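Local coordinates for hypothetical protein AQ_1354 (Aquifex aeolicus, PDB 1OZ9) that probably acts as a zinc-dependent, single-strand-specific endoribonuclease that matures the 3' end of 16S rRNA and takes part in ribosome quality control, at residues L38-S44 and G80-D86; I89-A94 and E108-I113; V114-H119 and F135-E139. All coordinates share one frame; numbering follows the deposited sequence.

Contact 1: residues L38-S44 and G80-D86; sequences LNNVELS and GYKILGD
Glu42 and Lys82 meet in the backbone ladder between two parallel strands: Glu42 N donates to Lys82 O at 2.9 Å, and Glu42 O receives Leu84 N. Lys82 N to Asn40 O extends this ladder at one end and Ser44 N to Gly85 O at the other, the latter almost straight at 177° at the hydrogen. Between the Leu84 and Ser44 bonds the ladder is irregular, for Leu84 has helical backbone angles and Gly85 N, buried here, finds no partner. Strands 41-48 and 81-90 are the two inner strands of the mixed four-stranded sheet of this metalloproteinase-type fold, strand 10-15 flanking the first and strand 69-78 the second.

The polar side-chain bond joins Tyr81 and Glu42. Tyr81 OH donates to Glu42 OE2 at 2.6 Å, meeting the anti lone pair of that oxygen, which lies in the plane of the ring, with the carboxylate turned 64° against it. Both chi1 angles are near 178°, and the extended glutamate brings its carboxylate to the phenol hydroxyl. A phenylalanine in place of Tyr81 would probably cost Glu42 OE2 its short hydrogen bond, the ion pair to Arg10 being long and weak.

The apolar contacts centre on Leu84. Its CG lies 3.7 Å from Val41 CB, and its CD1 meets Leu38 CD1 tip to tip at 4.1 Å; Leu33 of helix 22-35 touches both leucines.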
loop_
_atom_site.group_PDB
_atom_site.type_symbol
_atom_site.label_atom_id
_atom_site.label_comp_id
_atom_site.label_asym_id
_atom_site.label_seq_id
_atom_site.Cartn_x
_atom_site.Cartn_y
_atom_site.Cartn_z
ATOM N N LEU A 38 11.931 8.548 -4.585
ATOM C CA LEU A 38 11.850 9.135 -3.249
ATOM C C LEU A 38 13.082 8.794 -2.460
ATOM O O LEU A 38 13.585 7.683 -2.572
ATOM C CB LEU A 38 10.639 8.595 -2.497
ATOM C CG LEU A 38 9.335 9.170 -3.075
ATOM C CD1 LEU A 38 8.122 8.370 -2.603
ATOM C CD2 LEU A 38 9.224 10.626 -2.591
ATOM N N ASN A 39 13.550 9.748 -1.658
ATOM C CA ASN A 39 14.733 9.548 -0.837
ATOM C C ASN A 39 14.460 10.109 0.557
ATOM O O ASN A 39 13.781 11.130 0.712
ATOM C CB ASN A 39 15.941 10.299 -1.462
ATOM C CG ASN A 39 16.305 9.806 -2.884
ATOM O OD1 ASN A 39 17.066 8.833 -3.050
ATOM N ND2 ASN A 39 15.808 10.521 -3.921
ATOM N N ASN A 40 14.992 9.465 1.576
ATOM C CA ASN A 40 14.793 9.945 2.927
ATOM C C ASN A 40 13.359 10.092 3.418
ATOM O O ASN A 40 13.044 11.092 4.077
ATOM C CB ASN A 40 15.404 11.301 3.028
ATOM C CG ASN A 40 16.520 11.339 3.967
ATOM O OD1 ASN A 40 17.177 10.320 4.227
ATOM N ND2 ASN A 40 16.743 12.513 4.529
ATOM N N VAL A 41 12.499 9.134 3.099
ATOM C CA VAL A 41 11.160 9.163 3.610
ATOM C C VAL A 41 10.921 7.917 4.427
ATOM O O VAL A 41 11.656 6.929 4.308
ATOM C CB VAL A 41 10.083 9.249 2.485
ATOM C CG1 VAL A 41 10.326 10.504 1.607
ATOM C CG2 VAL A 41 10.103 7.981 1.650
ATOM N N GLU A 42 9.902 7.969 5.268
ATOM C CA GLU A 42 9.515 6.823 6.090
ATOM C C GLU A 42 8.162 6.305 5.643
ATOM O O GLU A 42 7.249 7.090 5.378
ATOM C CB GLU A 42 9.479 7.207 7.576
ATOM C CG GLU A 42 9.040 6.061 8.510
ATOM C CD GLU A 42 8.901 6.559 9.936
ATOM O OE1 GLU A 42 7.775 6.521 10.488
ATOM O OE2 GLU A 42 9.921 7.039 10.488
ATOM N N LEU A 43 8.031 4.991 5.527
ATOM C CA LEU A 43 6.770 4.393 5.107
ATOM C C LEU A 43 6.517 3.224 6.029
ATOM O O LEU A 43 7.427 2.415 6.225
ATOM C CB LEU A 43 6.926 3.820 3.703
ATOM C CG LEU A 43 5.795 2.932 3.202
ATOM C CD1 LEU A 43 4.500 3.760 3.092
ATOM C CD2 LEU A 43 6.167 2.320 1.842
ATOM N N SER A 44 5.309 3.126 6.584
ATOM C CA SER A 44 4.962 1.964 7.387
ATOM C C SER A 44 3.978 1.089 6.609
ATOM O O SER A 44 3.061 1.610 5.958
ATOM C CB SER A 44 4.390 2.378 8.743
ATOM O OG SER A 44 5.409 3.024 9.514
ATOM N N GLY A 80 14.276 17.555 6.753
ATOM C CA GLY A 80 14.595 16.794 5.553
ATOM C C GLY A 80 14.142 15.346 5.497
ATOM O O GLY A 80 13.984 14.783 4.409
ATOM N N TYR A 81 13.943 14.719 6.647
ATOM C CA TYR A 81 13.388 13.358 6.692
ATOM C C TYR A 81 11.898 13.565 6.730
ATOM O O TYR A 81 11.444 14.361 7.526
ATOM C CB TYR A 81 13.813 12.714 8.016
ATOM C CG TYR A 81 13.328 11.323 8.303
ATOM C CD1 TYR A 81 13.943 10.227 7.726
ATOM C CD2 TYR A 81 12.298 11.090 9.215
ATOM C CE1 TYR A 81 13.516 8.930 8.009
ATOM C CE2 TYR A 81 11.879 9.791 9.520
ATOM C CZ TYR A 81 12.514 8.716 8.912
ATOM O OH TYR A 81 12.143 7.422 9.181
ATOM N N LYS A 82 11.129 12.889 5.889
ATOM C CA LYS A 82 9.678 13.107 5.874
ATOM C C LYS A 82 8.914 11.782 6.050
ATOM O O LYS A 82 9.252 10.788 5.413
ATOM C CB LYS A 82 9.246 13.768 4.569
ATOM C CG LYS A 82 7.734 14.197 4.514
ATOM C CD LYS A 82 7.511 15.138 3.301
ATOM C CE LYS A 82 6.085 15.647 3.169
ATOM N NZ LYS A 82 5.757 16.618 4.207
ATOM N N ILE A 83 7.938 11.774 6.950
ATOM C CA ILE A 83 7.111 10.589 7.208
ATOM C C ILE A 83 5.934 10.597 6.250
ATOM O O ILE A 83 5.076 11.503 6.308
ATOM C CB ILE A 83 6.653 10.602 8.660
ATOM C CG1 ILE A 83 7.904 10.623 9.579
ATOM C CG2 ILE A 83 5.760 9.345 8.960
ATOM C CD1 ILE A 83 7.738 11.506 10.813
ATOM N N LEU A 84 5.911 9.641 5.336
ATOM C CA LEU A 84 4.872 9.617 4.309
ATOM C C LEU A 84 3.572 9.140 4.900
ATOM O O LEU A 84 2.503 9.734 4.654
ATOM C CB LEU A 84 5.234 8.697 3.169
ATOM C CG LEU A 84 6.415 8.968 2.249
ATOM C CD1 LEU A 84 6.258 8.016 1.032
ATOM C CD2 LEU A 84 6.486 10.465 1.844
ATOM N N GLY A 85 3.660 8.077 5.700
ATOM C CA GLY A 85 2.491 7.589 6.391
ATOM C C GLY A 85 2.371 6.084 6.327
ATOM O O GLY A 85 3.377 5.376 6.135
ATOM N N ASP A 86 1.145 5.599 6.482
ATOM C CA ASP A 86 0.920 4.162 6.591
ATOM C C ASP A 86 0.101 3.560 5.471
ATOM O O ASP A 86 -0.840 4.177 4.990
ATOM C CB ASP A 86 0.124 3.850 7.862
ATOM C CG ASP A 86 0.772 4.403 9.106
ATOM O OD1 ASP A 86 2.007 4.434 9.151
ATOM O OD2 ASP A 86 0.110 4.848 10.062
#

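Contact 2: residues I89-A94 and E108-I113; sequences ISQDTA and EVKRLI
Ile89, near the end of strand 81-90, sets the tip of its side chain against helix 105-120. Its CD1 is 3.7 Å from Ile113 CG1, the two side chains crossing at about a right angle, and 3.8 Å from Leu112 CB. The methyl thus rests against two consecutive residues of the helix. Placing CG1 anti to the carbonyl carbon (chi1 -71°), with the chain extended beyond it, gives the isoleucine this reach. Its other branch, CG2, lies 4.0 Å from Leu112 CD1, so both arms engage the same leucine. Val69 of strand 69-78 touches Ile89 and Leu112 alike.

Ser90 turns away from the helix and serves the chain's change of direction instead. It is the N-cap of helix 91-101: Ser90 OG accepts from Thr93 N at 3.3 Å with an angle of 167° at the hydrogen. Asp50 OD1 holds the hydroxyls of Ser90 and Thr93 from outside, tying this helix start to the beginning of helix 50-61.

One turn into the new helix, Ala94 again faces helix 105-120. Its CB sits 3.9 Å from Leu112 CD1 and 4.1 Å from Val109 CG2, while Ala94 O is 3.4 Å from Glu108 CG. Glu108 therefore meets this segment through its aliphatic part; bending at chi2 (65°), it takes its carboxylate to His103, where OE1 is hydrogen-bonded to His103 NE2.

All six touching residues are buried, and no hydrogen bond crosses between the segments. Cohesion here consequently rests on van der Waals packing of Ile89 and Ala94 against Val109, Leu112 and Ile113, whereas Ser90 OG and Glu108 OE1 have their hydrogen bonds to groups outside this packing surface.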
loop_
_atom_site.group_PDB
_atom_site.type_symbol
_atom_site.label_atom_id
_atom_site.label_comp_id
_atom_site.label_asym_id
_atom_site.label_seq_id
_atom_site.Cartn_x
_atom_site.Cartn_y
_atom_site.Cartn_z
ATOM N N ILE A 89 -3.012 -3.341 4.922
ATOM C CA ILE A 89 -3.593 -4.314 4.013
ATOM C C ILE A 89 -4.184 -5.467 4.804
ATOM O O ILE A 89 -3.582 -5.912 5.780
ATOM C CB ILE A 89 -2.454 -4.863 3.133
ATOM C CG1 ILE A 89 -2.026 -3.760 2.159
ATOM C CG2 ILE A 89 -2.896 -6.164 2.412
ATOM C CD1 ILE A 89 -0.726 -4.041 1.398
ATOM N N SER A 90 -5.344 -5.949 4.399
ATOM C CA SER A 90 -5.905 -7.108 5.068
ATOM C C SER A 90 -5.514 -8.347 4.286
ATOM O O SER A 90 -5.872 -8.507 3.107
ATOM C CB SER A 90 -7.433 -7.063 5.128
ATOM O OG SER A 90 -7.909 -8.342 5.594
ATOM N N GLN A 91 -4.794 -9.235 4.951
ATOM C CA GLN A 91 -4.483 -10.513 4.344
ATOM C C GLN A 91 -5.744 -11.293 3.994
ATOM O O GLN A 91 -5.782 -11.979 2.985
ATOM C CB GLN A 91 -3.594 -11.356 5.281
ATOM C CG GLN A 91 -3.220 -12.684 4.669
ATOM C CD GLN A 91 -2.390 -13.527 5.632
ATOM O OE1 GLN A 91 -2.894 -14.463 6.273
ATOM N NE2 GLN A 91 -1.136 -13.194 5.729
ATOM N N ASP A 92 -6.760 -11.224 4.851
ATOM C CA ASP A 92 -8.003 -11.952 4.628
ATOM C C ASP A 92 -8.636 -11.562 3.301
ATOM O O ASP A 92 -9.070 -12.416 2.520
ATOM C CB ASP A 92 -9.026 -11.630 5.704
ATOM C CG ASP A 92 -8.652 -12.166 7.067
ATOM O OD1 ASP A 92 -7.805 -13.105 7.165
ATOM O OD2 ASP A 92 -9.179 -11.695 8.098
ATOM N N THR A 93 -8.739 -10.263 3.067
ATOM C CA THR A 93 -9.356 -9.801 1.842
ATOM C C THR A 93 -8.446 -10.049 0.673
ATOM O O THR A 93 -8.919 -10.453 -0.374
ATOM C CB THR A 93 -9.746 -8.313 1.949
ATOM O OG1 THR A 93 -10.872 -8.214 2.824
ATOM C CG2 THR A 93 -10.284 -7.788 0.598
ATOM N N ALA A 94 -7.143 -9.826 0.859
ATOM C CA ALA A 94 -6.162 -10.078 -0.195
ATOM C C ALA A 94 -6.260 -11.536 -0.685
ATOM O O ALA A 94 -6.190 -11.804 -1.891
ATOM C CB ALA A 94 -4.735 -9.779 0.333
ATOM N N GLU A 108 -0.958 -10.499 -5.012
ATOM C CA GLU A 108 -2.011 -9.568 -4.591
ATOM C C GLU A 108 -1.483 -8.584 -3.543
ATOM O O GLU A 108 -1.775 -7.370 -3.577
ATOM C CB GLU A 108 -3.252 -10.326 -4.081
ATOM C CG GLU A 108 -4.426 -9.426 -3.654
ATOM C CD GLU A 108 -5.041 -8.632 -4.810
ATOM O OE1 GLU A 108 -4.710 -8.902 -6.001
ATOM O OE2 GLU A 108 -5.873 -7.730 -4.529
ATOM N N VAL A 109 -0.689 -9.090 -2.608
ATOM C CA VAL A 109 -0.137 -8.197 -1.607
ATOM C C VAL A 109 0.810 -7.161 -2.218
ATOM O O VAL A 109 0.804 -5.992 -1.836
ATOM C CB VAL A 109 0.527 -8.999 -0.480
ATOM C CG1 VAL A 109 1.315 -8.056 0.448
ATOM C CG2 VAL A 109 -0.586 -9.759 0.274
ATOM N N LYS A 110 1.635 -7.603 -3.150
ATOM C CA LYS A 110 2.557 -6.718 -3.858
ATOM C C LYS A 110 1.780 -5.595 -4.568
ATOM O O LYS A 110 2.124 -4.394 -4.473
ATOM C CB LYS A 110 3.375 -7.506 -4.890
ATOM C CG LYS A 110 4.361 -6.638 -5.716
ATOM C CD LYS A 110 5.185 -7.489 -6.697
ATOM C CE LYS A 110 4.348 -7.955 -7.859
ATOM N NZ LYS A 110 5.095 -8.862 -8.802
ATOM N N ARG A 111 0.712 -5.983 -5.242
ATOM C CA ARG A 111 -0.112 -5.029 -5.976
ATOM C C ARG A 111 -0.808 -4.035 -5.044
ATOM O O ARG A 111 -0.964 -2.846 -5.381
ATOM C CB ARG A 111 -1.132 -5.767 -6.830
ATOM C CG ARG A 111 -0.519 -6.399 -8.116
ATOM C CD ARG A 111 -1.540 -7.162 -8.967
ATOM N NE ARG A 111 -0.958 -8.084 -9.943
ATOM C CZ ARG A 111 -1.654 -8.648 -10.960
ATOM N NH1 ARG A 111 -2.940 -8.348 -11.144
ATOM N NH2 ARG A 111 -1.066 -9.509 -11.803
ATOM N N LEU A 112 -1.216 -4.514 -3.882
ATOM C CA LEU A 112 -1.884 -3.679 -2.914
ATOM C C LEU A 112 -0.897 -2.708 -2.272
ATOM O O LEU A 112 -1.271 -1.590 -1.925
ATOM C CB LEU A 112 -2.571 -4.531 -1.832
ATOM C CG LEU A 112 -3.842 -5.242 -2.334
ATOM C CD1 LEU A 112 -4.330 -6.259 -1.326
ATOM C CD2 LEU A 112 -5.000 -4.250 -2.672
ATOM N N ILE A 113 0.351 -3.135 -2.084
ATOM C CA ILE A 113 1.367 -2.211 -1.554
ATOM C C ILE A 113 1.561 -1.049 -2.502
ATOM O O ILE A 113 1.593 0.109 -2.091
ATOM C CB ILE A 113 2.696 -2.944 -1.390
ATOM C CG1 ILE A 113 2.610 -3.847 -0.166
ATOM C CG2 ILE A 113 3.872 -1.948 -1.209
ATOM C CD1 ILE A 113 3.726 -4.901 -0.108
#

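Contact 3: residues V114-H119 and F135-E139; sequences VHGIVH and FRELE
Helix segments 114-119 and 135-139 cross at 127°, their axes 10.0 Å apart, with His115 and Glu139 the nearest pair by CA. His115 ND1 donates to Glu139 OE2 at 2.8 Å; the oxygen is near the imidazole plane but is met on its syn side, with the donor tilted out of the carboxylate plane. The other oxygen, OE1, is gripped through its syn lone pair by Arg136 NH1, also at 2.8 Å, in a salt bridge. Arg136 steadies the carboxylate, which then probably fixes the turn of the His115 ring.

His115 and His119, one helical turn apart, lie in an HGxxH sequence (HGIVH), where the HExxH of related metalloproteinases has glutamate at the glycine; with His125 they are the predicted zinc ligands. Phe135 backs this site. Its CZ lies over one face of His115, 3.5 Å above the plane and toward the rim, and its edge points at the face of His119 in a T-shaped pair, planes at 61°. Val118 CG1 covers a face of the phenyl ring in a CH-pi contact, 3.7 Å from the centroid. With CG anti to the backbone N (chi1 -176°), Phe135 extends between valine and imidazoles.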
loop_
_atom_site.group_PDB
_atom_site.type_symbol
_atom_site.label_atom_id
_atom_site.label_comp_id
_atom_site.label_asym_id
_atom_site.label_seq_id
_atom_site.Cartn_x
_atom_site.Cartn_y
_atom_site.Cartn_z
ATOM N N VAL A 114 1.683 -1.352 -3.788
ATOM C CA VAL A 114 1.850 -0.291 -4.799
ATOM C C VAL A 114 0.622 0.591 -4.814
ATOM O O VAL A 114 0.730 1.830 -4.809
ATOM C CB VAL A 114 2.122 -0.913 -6.187
ATOM C CG1 VAL A 114 2.205 0.156 -7.308
ATOM C CG2 VAL A 114 3.443 -1.713 -6.105
ATOM N N HIS A 115 -0.551 -0.032 -4.804
ATOM C CA HIS A 115 -1.784 0.751 -4.837
ATOM C C HIS A 115 -1.807 1.706 -3.629
ATOM O O HIS A 115 -2.120 2.895 -3.764
ATOM C CB HIS A 115 -2.983 -0.191 -4.814
ATOM C CG HIS A 115 -4.292 0.484 -5.075
ATOM N ND1 HIS A 115 -4.789 0.678 -6.349
ATOM C CD2 HIS A 115 -5.215 0.994 -4.224
ATOM C CE1 HIS A 115 -5.970 1.268 -6.270
ATOM N NE2 HIS A 115 -6.245 1.483 -4.994
ATOM N N GLY A 116 -1.460 1.188 -2.453
ATOM C CA GLY A 116 -1.470 2.004 -1.239
ATOM C C GLY A 116 -0.474 3.165 -1.276
ATOM O O GLY A 116 -0.773 4.286 -0.839
ATOM N N ILE A 117 0.716 2.899 -1.814
ATOM C CA ILE A 117 1.752 3.922 -1.871
ATOM C C ILE A 117 1.307 5.039 -2.786
ATOM O O ILE A 117 1.494 6.217 -2.462
ATOM C CB ILE A 117 3.087 3.341 -2.331
ATOM C CG1 ILE A 117 3.633 2.451 -1.218
ATOM C CG2 ILE A 117 4.122 4.472 -2.645
ATOM C CD1 ILE A 117 4.867 1.685 -1.598
ATOM N N VAL A 118 0.755 4.692 -3.939
ATOM C CA VAL A 118 0.311 5.726 -4.871
ATOM C C VAL A 118 -0.773 6.618 -4.241
ATOM O O VAL A 118 -0.772 7.849 -4.420
ATOM C CB VAL A 118 -0.189 5.107 -6.215
ATOM C CG1 VAL A 118 -0.743 6.219 -7.170
ATOM C CG2 VAL A 118 0.967 4.298 -6.874
ATOM N N HIS A 119 -1.681 6.012 -3.482
ATOM C CA HIS A 119 -2.696 6.778 -2.764
ATOM C C HIS A 119 -2.016 7.713 -1.789
ATOM O O HIS A 119 -2.454 8.851 -1.587
ATOM C CB HIS A 119 -3.605 5.871 -1.938
ATOM C CG HIS A 119 -4.832 5.437 -2.658
ATOM N ND1 HIS A 119 -5.922 6.256 -2.835
ATOM C CD2 HIS A 119 -5.138 4.258 -3.255
ATOM C CE1 HIS A 119 -6.851 5.604 -3.515
ATOM N NE2 HIS A 119 -6.402 4.385 -3.774
ATOM N N PHE A 135 -3.514 8.224 -11.821
ATOM C CA PHE A 135 -3.288 7.226 -10.784
ATOM C C PHE A 135 -2.803 5.928 -11.422
ATOM O O PHE A 135 -1.805 5.334 -11.007
ATOM C CB PHE A 135 -4.581 6.948 -10.006
ATOM C CG PHE A 135 -4.397 5.996 -8.849
ATOM C CD1 PHE A 135 -4.383 6.462 -7.527
ATOM C CD2 PHE A 135 -4.238 4.644 -9.072
ATOM C CE1 PHE A 135 -4.224 5.589 -6.459
ATOM C CE2 PHE A 135 -4.041 3.762 -7.992
ATOM C CZ PHE A 135 -4.036 4.233 -6.699
ATOM N N ARG A 136 -3.549 5.479 -12.421
ATOM C CA ARG A 136 -3.242 4.226 -13.090
ATOM C C ARG A 136 -1.925 4.268 -13.842
ATOM O O ARG A 136 -1.176 3.333 -13.751
ATOM C CB ARG A 136 -4.374 3.819 -14.043
ATOM C CG ARG A 136 -5.659 3.394 -13.322
ATOM C CD ARG A 136 -5.518 2.330 -12.215
ATOM N NE ARG A 136 -6.850 1.908 -11.761
ATOM C CZ ARG A 136 -7.122 1.262 -10.622
ATOM N NH1 ARG A 136 -6.155 0.933 -9.782
ATOM N NH2 ARG A 136 -8.391 0.937 -10.339
ATOM N N GLU A 137 -1.645 5.332 -14.587
ATOM C CA GLU A 137 -0.321 5.429 -15.213
ATOM C C GLU A 137 0.820 5.259 -14.161
ATOM O O GLU A 137 1.745 4.474 -14.363
ATOM C CB GLU A 137 -0.193 6.725 -16.028
ATOM C CG GLU A 137 -1.166 6.783 -17.216
ATOM C CD GLU A 137 -1.004 8.020 -18.084
ATOM O OE1 GLU A 137 -0.461 9.030 -17.557
ATOM O OE2 GLU A 137 -1.414 7.978 -19.285
ATOM N N LEU A 138 0.716 5.915 -13.002
ATOM C CA LEU A 138 1.778 5.799 -11.990
ATOM C C LEU A 138 1.865 4.397 -11.387
ATOM O O LEU A 138 2.940 3.828 -11.187
ATOM C CB LEU A 138 1.582 6.828 -10.871
ATOM C CG LEU A 138 2.823 7.011 -10.008
ATOM C CD1 LEU A 138 3.964 7.440 -10.938
ATOM C CD2 LEU A 138 2.576 8.074 -8.950
ATOM N N GLU A 139 0.712 3.817 -11.104
ATOM C CA GLU A 139 0.666 2.489 -10.554
ATOM C C GLU A 139 1.256 1.461 -11.546
ATOM O O GLU A 139 2.051 0.585 -11.170
ATOM C CB GLU A 139 -0.793 2.190 -10.252
ATOM C CG GLU A 139 -1.065 0.825 -9.677
ATOM C CD GLU A 139 -2.531 0.649 -9.342
ATOM O OE1 GLU A 139 -3.373 1.016 -10.190
ATOM O OE2 GLU A 139 -2.840 0.148 -8.243
#

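In the fold
Contact 2 is fully buried, without a hydrogen bond across it and mostly apolar, whereas contacts 1 and 3 are only partly buried and add polar bonds. Contact 1 lies toward one end of the sheet, its centre about 14 Å from that of the chain, and relies on backbone pairing; the other two, their centres about 8 Å from it, depend on side chains. Strand 81-90 serves contacts 1 and 2, and helix 105-120 serves contacts 2 and 3, its earlier part packing on Ile89 and helix 91-101, its later part bearing two predicted zinc ligands. Contacts 1 and 3 also touch, where Leu43 CD2 meets Ile117 CD1 at 3.7 Å, joining strand 41-48 to the metal-site helix.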